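Local coordinates for protein glycosyltransferase Gtf1 (Streptococcus pneumoniae, PDB 4PQG) that belongs to the GT-B class of glycosyltransferases and carries an added antiparallel beta-sheet domain of the GtfA type, at residues 107-112 and 120-125; 427-432 and 448-453. All blocks are in the same frame, centred on the assembly; numbering follows the deposited sequence.

The two contacts sit on opposite sides of the chain's centre, about 50 Å between their centres and about 32 Å between nearest atoms, and they share no strand or helix. Contact 1 comes first along the chain: residues 107-112 and 120-125 form a hairpin near one end of the long antiparallel sheet, in the GtfA extended beta-sheet domain. Contact 2, residues 427-432 with 448-453, opens later and closes the edge of the six-stranded parallel sheet in the group 1 glycosyltransferase region. One contact thus belongs to the added sheet, the other to a Rossmann-like domain of the GT-B core, whose pocket holds UDP.

Contact 1. Residues 107-112 and 120-125; sequences GKVLRV and FVTCYL
Strands 109-112 and 120-125 run antiparallel, their axes 4.5 Å apart at the closest and 159° between directions, with Leu110-Cys123 and Val112-Val121 as hydrogen-bonded pairs. At Leu110 both groups are used: its N donates to Cys123 O at 2.8 Å, and its O receives Cys123 N. Val112 and Val121 exchange a second such pair, and Lys108 O takes Leu125 N just before strand 109-112 begins.

On the face carrying Val109, Arg111, Thr122 and Tyr124, Arg111 does most of the work. Its CG stands anti to the backbone N, and a bend at chi3 brings the guanidinium over the CE1 side of the Phe120 ring and its NE to Thr122 OG1. The guanidinium and phenyl planes are 18° apart, and Phe120 CE1 lies 3.4 Å above the guanidinium plane, offset toward its rim. Arg111 CD also touches Phe120 CD1 at 3.5 Å. Arg111 NE lies 2.8 Å from Thr122 OG1, but the N-H...O angle of 126° makes this a weak bond. Farther along, Val109 splits its branches: CG1 meets Thr122 CG2 at 3.6 Å, while CG2 lies against Tyr124 CE1 at 3.9 Å, the Val109 and Tyr124 side chains pointing the same way. The Tyr124 ring stacks with His135 of the neighbouring strand 133-140.

Leu110, Val112, Val121 and Cys123 occupy the other face, which packs on helix 89-93. There Leu125 CD1 comes to 4.1 Å from Leu110 CB.

Both strands sit inside the long meander of the GtfA extended sheet, flanked by strands 100-106 and 133-140. The hairpin is two-sided: the helix-facing side is aliphatic with one cysteine, whereas the other sets a cationic group nearly parallel to an aromatic rim, with a weak NE bond to a hydroxyl; ring and hydroxyl probably restrain the guanidinium's rotation.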
loop_
_atom_site.group_PDB
_atom_site.type_symbol
_atom_site.label_atom_id
_atom_site.label_comp_id
_atom_site.label_asym_id
_atom_site.label_seq_id
_atom_site.Cartn_x
_atom_site.Cartn_y
_atom_site.Cartn_z
ATOM N N GLY A 107 -23.768 -11.600 10.392
ATOM C CA GLY A 107 -22.829 -11.360 9.296
ATOM C C GLY A 107 -21.730 -12.413 9.291
ATOM O O GLY A 107 -22.012 -13.616 9.250
ATOM N N LYS A 108 -20.482 -11.953 9.361
ATOM C CA LYS A 108 -19.295 -12.827 9.360
ATOM C C LYS A 108 -18.985 -13.427 10.745
ATOM O O LYS A 108 -18.055 -14.228 10.885
ATOM C CB LYS A 108 -18.070 -12.041 8.882
ATOM C CG LYS A 108 -18.076 -11.673 7.410
ATOM C CD LYS A 108 -16.913 -10.759 7.079
ATOM C CE LYS A 108 -16.874 -10.450 5.595
ATOM N NZ LYS A 108 -15.679 -9.626 5.279
ATOM N N VAL A 109 -19.741 -13.022 11.764
ATOM C CA VAL A 109 -19.476 -13.442 13.132
ATOM C C VAL A 109 -20.401 -14.600 13.533
ATOM O O VAL A 109 -21.617 -14.420 13.664
ATOM C CB VAL A 109 -19.589 -12.257 14.099
ATOM C CG1 VAL A 109 -19.219 -12.672 15.514
ATOM C CG2 VAL A 109 -18.707 -11.098 13.623
ATOM N N LEU A 110 -19.823 -15.796 13.669
ATOM C CA LEU A 110 -20.575 -16.986 14.069
ATOM C C LEU A 110 -20.168 -17.444 15.462
ATOM O O LEU A 110 -19.026 -17.864 15.692
ATOM C CB LEU A 110 -20.395 -18.119 13.053
ATOM C CG LEU A 110 -21.225 -19.404 13.221
ATOM C CD1 LEU A 110 -22.690 -19.188 12.830
ATOM C CD2 LEU A 110 -20.638 -20.548 12.398
ATOM N N ARG A 111 -21.099 -17.346 16.399
ATOM C CA ARG A 111 -20.830 -17.785 17.751
ATOM C C ARG A 111 -21.468 -19.143 17.996
ATOM O O ARG A 111 -22.670 -19.323 17.779
ATOM C CB ARG A 111 -21.304 -16.748 18.767
ATOM C CG ARG A 111 -20.835 -17.048 20.173
ATOM C CD ARG A 111 -20.854 -15.810 21.038
ATOM N NE ARG A 111 -19.875 -14.823 20.592
ATOM C CZ ARG A 111 -19.677 -13.648 21.182
ATOM N NH1 ARG A 111 -20.398 -13.312 22.250
ATOM N NH2 ARG A 111 -18.760 -12.814 20.707
ATOM N N VAL A 112 -20.641 -20.091 18.435
ATOM C CA VAL A 112 -21.049 -21.458 18.682
ATOM C C VAL A 112 -21.054 -21.693 20.188
ATOM O O VAL A 112 -20.031 -21.531 20.878
ATOM C CB VAL A 112 -20.131 -22.448 17.933
ATOM C CG1 VAL A 112 -20.449 -23.900 18.283
ATOM C CG2 VAL A 112 -20.233 -22.219 16.431
ATOM N N PHE A 120 -17.757 -20.832 24.988
ATOM C CA PHE A 120 -18.194 -20.662 23.601
ATOM C C PHE A 120 -17.038 -20.314 22.654
ATOM O O PHE A 120 -15.988 -19.842 23.093
ATOM C CB PHE A 120 -19.352 -19.652 23.472
ATOM C CG PHE A 120 -19.020 -18.243 23.897
ATOM C CD1 PHE A 120 -18.380 -17.358 23.022
ATOM C CD2 PHE A 120 -19.412 -17.772 25.151
ATOM C CE1 PHE A 120 -18.099 -16.049 23.411
ATOM C CE2 PHE A 120 -19.139 -16.461 25.543
ATOM C CZ PHE A 120 -18.478 -15.599 24.670
ATOM N N VAL A 121 -17.245 -20.569 21.365
ATOM C CA VAL A 121 -16.272 -20.268 20.326
ATOM C C VAL A 121 -16.907 -19.263 19.377
ATOM O O VAL A 121 -18.043 -19.461 18.925
ATOM C CB VAL A 121 -15.880 -21.538 19.533
ATOM C CG1 VAL A 121 -14.890 -21.208 18.430
ATOM C CG2 VAL A 121 -15.299 -22.597 20.458
ATOM N N THR A 122 -16.194 -18.174 19.094
ATOM C CA THR A 122 -16.632 -17.236 18.064
ATOM C C THR A 122 -15.766 -17.421 16.825
ATOM O O THR A 122 -14.533 -17.286 16.884
ATOM C CB THR A 122 -16.597 -15.782 18.571
ATOM O OG1 THR A 122 -17.283 -15.703 19.827
ATOM C CG2 THR A 122 -17.247 -14.831 17.562
ATOM N N CYS A 123 -16.411 -17.771 15.714
ATOM C CA CYS A 123 -15.739 -17.897 14.434
ATOM C C CYS A 123 -15.927 -16.645 13.597
ATOM O O CYS A 123 -17.037 -16.089 13.507
ATOM C CB CYS A 123 -16.252 -19.106 13.648
ATOM S SG CYS A 123 -15.971 -20.711 14.437
ATOM N N TYR A 124 -14.834 -16.217 12.978
ATOM C CA TYR A 124 -14.853 -15.089 12.067
ATOM C C TYR A 124 -14.692 -15.605 10.652
ATOM O O TYR A 124 -13.613 -16.036 10.235
ATOM C CB TYR A 124 -13.793 -14.048 12.457
ATOM C CG TYR A 124 -14.121 -13.376 13.776
ATOM C CD1 TYR A 124 -14.809 -12.161 13.814
ATOM C CD2 TYR A 124 -13.792 -13.984 14.994
ATOM C CE1 TYR A 124 -15.126 -11.553 15.028
ATOM C CE2 TYR A 124 -14.114 -13.392 16.207
ATOM C CZ TYR A 124 -14.779 -12.182 16.219
ATOM O OH TYR A 124 -15.081 -11.595 17.427
ATOM N N LEU A 125 -15.800 -15.579 9.924
ATOM C CA LEU A 125 -15.896 -16.166 8.596
ATOM C C LEU A 125 -15.266 -15.282 7.542
ATOM O O LEU A 125 -15.323 -14.054 7.653
ATOM C CB LEU A 125 -17.372 -16.421 8.239
ATOM C CG LEU A 125 -18.114 -17.380 9.173
ATOM C CD1 LEU A 125 -19.598 -17.038 9.207
ATOM C CD2 LEU A 125 -17.877 -18.826 8.767
#

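Contact 2. Residues 427-432 and 448-453; sequences PLIGFD and YLIPSS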
loop_
_atom_site.group_PDB
_atom_site.type_symbol
_atom_site.label_atom_id
_atom_site.label_comp_id
_atom_site.label_asym_id
_atom_site.label_seq_id
_atom_site.Cartn_x
_atom_site.Cartn_y
_atom_site.Cartn_z
ATOM N N PRO A 427 -8.077 13.735 -19.086
ATOM C CA PRO A 427 -7.381 14.979 -18.788
ATOM C C PRO A 427 -7.242 15.104 -17.277
ATOM O O PRO A 427 -8.073 14.559 -16.544
ATOM C CB PRO A 427 -8.344 16.058 -19.310
ATOM C CG PRO A 427 -9.162 15.347 -20.340
ATOM C CD PRO A 427 -9.375 13.984 -19.744
ATOM N N LEU A 428 -6.203 15.800 -16.828
ATOM C CA LEU A 428 -5.966 16.006 -15.396
ATOM C C LEU A 428 -6.042 17.488 -15.037
ATOM O O LEU A 428 -5.503 18.325 -15.750
ATOM C CB LEU A 428 -4.594 15.454 -14.984
ATOM C CG LEU A 428 -4.153 14.063 -15.448
ATOM C CD1 LEU A 428 -2.778 13.743 -14.886
ATOM C CD2 LEU A 428 -5.144 13.001 -15.022
ATOM N N ILE A 429 -6.698 17.813 -13.928
ATOM C CA ILE A 429 -6.588 19.167 -13.349
ATOM C C ILE A 429 -5.971 19.067 -11.953
ATOM O O ILE A 429 -6.548 18.433 -11.079
ATOM C CB ILE A 429 -7.964 19.880 -13.273
ATOM C CG1 ILE A 429 -8.611 19.979 -14.668
ATOM C CG2 ILE A 429 -7.809 21.250 -12.629
ATOM C CD1 ILE A 429 -10.066 20.438 -14.650
ATOM N N GLY A 430 -4.807 19.682 -11.754
ATOM C CA GLY A 430 -4.127 19.619 -10.465
ATOM C C GLY A 430 -3.221 20.792 -10.165
ATOM O O GLY A 430 -3.025 21.680 -11.003
ATOM N N PHE A 431 -2.662 20.797 -8.961
ATOM C CA PHE A 431 -1.733 21.848 -8.562
ATOM C C PHE A 431 -0.404 21.754 -9.311
ATOM O O PHE A 431 0.066 20.652 -9.632
ATOM C CB PHE A 431 -1.454 21.775 -7.065
ATOM C CG PHE A 431 -2.557 22.310 -6.196
ATOM C CD1 PHE A 431 -2.977 23.644 -6.293
ATOM C CD2 PHE A 431 -3.147 21.497 -5.226
ATOM C CE1 PHE A 431 -3.969 24.136 -5.454
ATOM C CE2 PHE A 431 -4.147 21.992 -4.394
ATOM C CZ PHE A 431 -4.555 23.314 -4.508
ATOM N N ASP A 432 0.191 22.917 -9.587
ATOM C CA ASP A 432 1.511 22.998 -10.187
ATOM C C ASP A 432 2.561 22.721 -9.114
ATOM O O ASP A 432 3.207 23.639 -8.606
ATOM C CB ASP A 432 1.718 24.385 -10.801
ATOM C CG ASP A 432 2.917 24.446 -11.749
ATOM O OD1 ASP A 432 3.683 23.465 -11.843
ATOM O OD2 ASP A 432 3.091 25.487 -12.414
ATOM N N TYR A 448 -5.009 21.155 -16.923
ATOM C CA TYR A 448 -4.522 22.403 -16.340
ATOM C C TYR A 448 -3.707 22.227 -15.063
ATOM O O TYR A 448 -4.058 21.438 -14.191
ATOM C CB TYR A 448 -5.683 23.316 -16.004
ATOM C CG TYR A 448 -6.566 23.702 -17.156
ATOM C CD1 TYR A 448 -6.090 24.512 -18.199
ATOM C CD2 TYR A 448 -7.895 23.285 -17.192
ATOM C CE1 TYR A 448 -6.921 24.874 -19.253
ATOM C CE2 TYR A 448 -8.729 23.650 -18.229
ATOM C CZ TYR A 448 -8.240 24.443 -19.251
ATOM O OH TYR A 448 -9.091 24.783 -20.275
ATOM N N LEU A 449 -2.629 22.993 -14.968
ATOM C CA LEU A 449 -1.889 23.133 -13.749
ATOM C C LEU A 449 -2.332 24.417 -13.054
ATOM O O LEU A 449 -2.282 25.495 -13.630
ATOM C CB LEU A 449 -0.387 23.143 -14.029
ATOM C CG LEU A 449 0.245 21.798 -14.404
ATOM C CD1 LEU A 449 1.669 22.000 -14.905
ATOM C CD2 LEU A 449 0.240 20.825 -13.240
ATOM N N ILE A 450 -2.782 24.284 -11.816
ATOM C CA ILE A 450 -3.243 25.424 -11.036
ATOM C C ILE A 450 -2.144 25.880 -10.082
ATOM O O ILE A 450 -1.637 25.073 -9.308
ATOM C CB ILE A 450 -4.547 25.076 -10.291
ATOM C CG1 ILE A 450 -5.628 24.726 -11.327
ATOM C CG2 ILE A 450 -4.963 26.207 -9.343
ATOM C CD1 ILE A 450 -6.984 24.362 -10.769
ATOM N N PRO A 451 -1.766 27.178 -10.137
ATOM C CA PRO A 451 -0.740 27.698 -9.233
ATOM C C PRO A 451 -1.132 27.377 -7.808
ATOM O O PRO A 451 -2.304 27.452 -7.470
ATOM C CB PRO A 451 -0.802 29.218 -9.453
ATOM C CG PRO A 451 -1.404 29.382 -10.803
ATOM C CD PRO A 451 -2.357 28.239 -10.967
ATOM N N SER A 452 -0.162 26.981 -6.997
ATOM C CA SER A 452 -0.411 26.654 -5.604
ATOM C C SER A 452 0.266 27.713 -4.754
ATOM O O SER A 452 1.295 28.269 -5.144
ATOM C CB SER A 452 0.159 25.272 -5.269
ATOM O OG SER A 452 -0.251 24.827 -3.978
ATOM N N SER A 453 -0.312 27.994 -3.595
ATOM C CA SER A 453 0.312 28.920 -2.647
ATOM C C SER A 453 0.441 28.271 -1.270
ATOM O O SER A 453 -0.372 27.421 -0.898
ATOM C CB SER A 453 -0.486 30.220 -2.567
ATOM O OG SER A 453 0.139 31.140 -1.699
HETATM O O HOH W 1 2.720 26.627 -8.060
#
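Gly430 O accepts Ile450 N at 2.7 Å, and Leu449 CA adds a C-H...O contact to the same oxygen at 3.3 Å. The N-H of Ile450 arrives tilted 18° from the carbonyl plane. Gly430 also donates its own N to Tyr448 O, so this residue bonds the neighbouring strand through both backbone groups. Tyr448 N to Leu428 O and Asp432 N to Ile450 O continue the pattern in both directions; in the latter, at 2.8 Å, the donor stands 43° above the carbonyl plane.

The strands are parallel and joined through helix 436-440, a beta-alpha-beta unit that finishes the six-stranded sheet of a Rossmann-like domain, as in other GT-B proteins. Strand 447-450 is outermost within the chain, and helix 458-474 covers the face bearing Ile429 and Tyr448. Toward that helix, Ile429 CG2 meets Ile450 CD1 at 3.7 Å. The edge of the Tyr448 ring faces Ile429 CG1, and Lys468 makes a cation-pi contact with that ring.

The CB of Phe431 points away overall, yet its ring, with CG anti to the carbonyl carbon (chi1 -77°), comes beside Ile450 O and Ser452. Ser452 OG lies 3.8 Å above one face of the ring, offset toward the rim, while Ile450 O approaches in plane at the edge. Tyr465 meets the same ring edge-to-face. On the reverse side of the sheet, Leu449 CD1 packs at 3.9 Å from Asp432 OD1, whose polar partner is Gln438 NE2. Past the strand ends, a water donates to Asp432 O and accepts from Ser452 N.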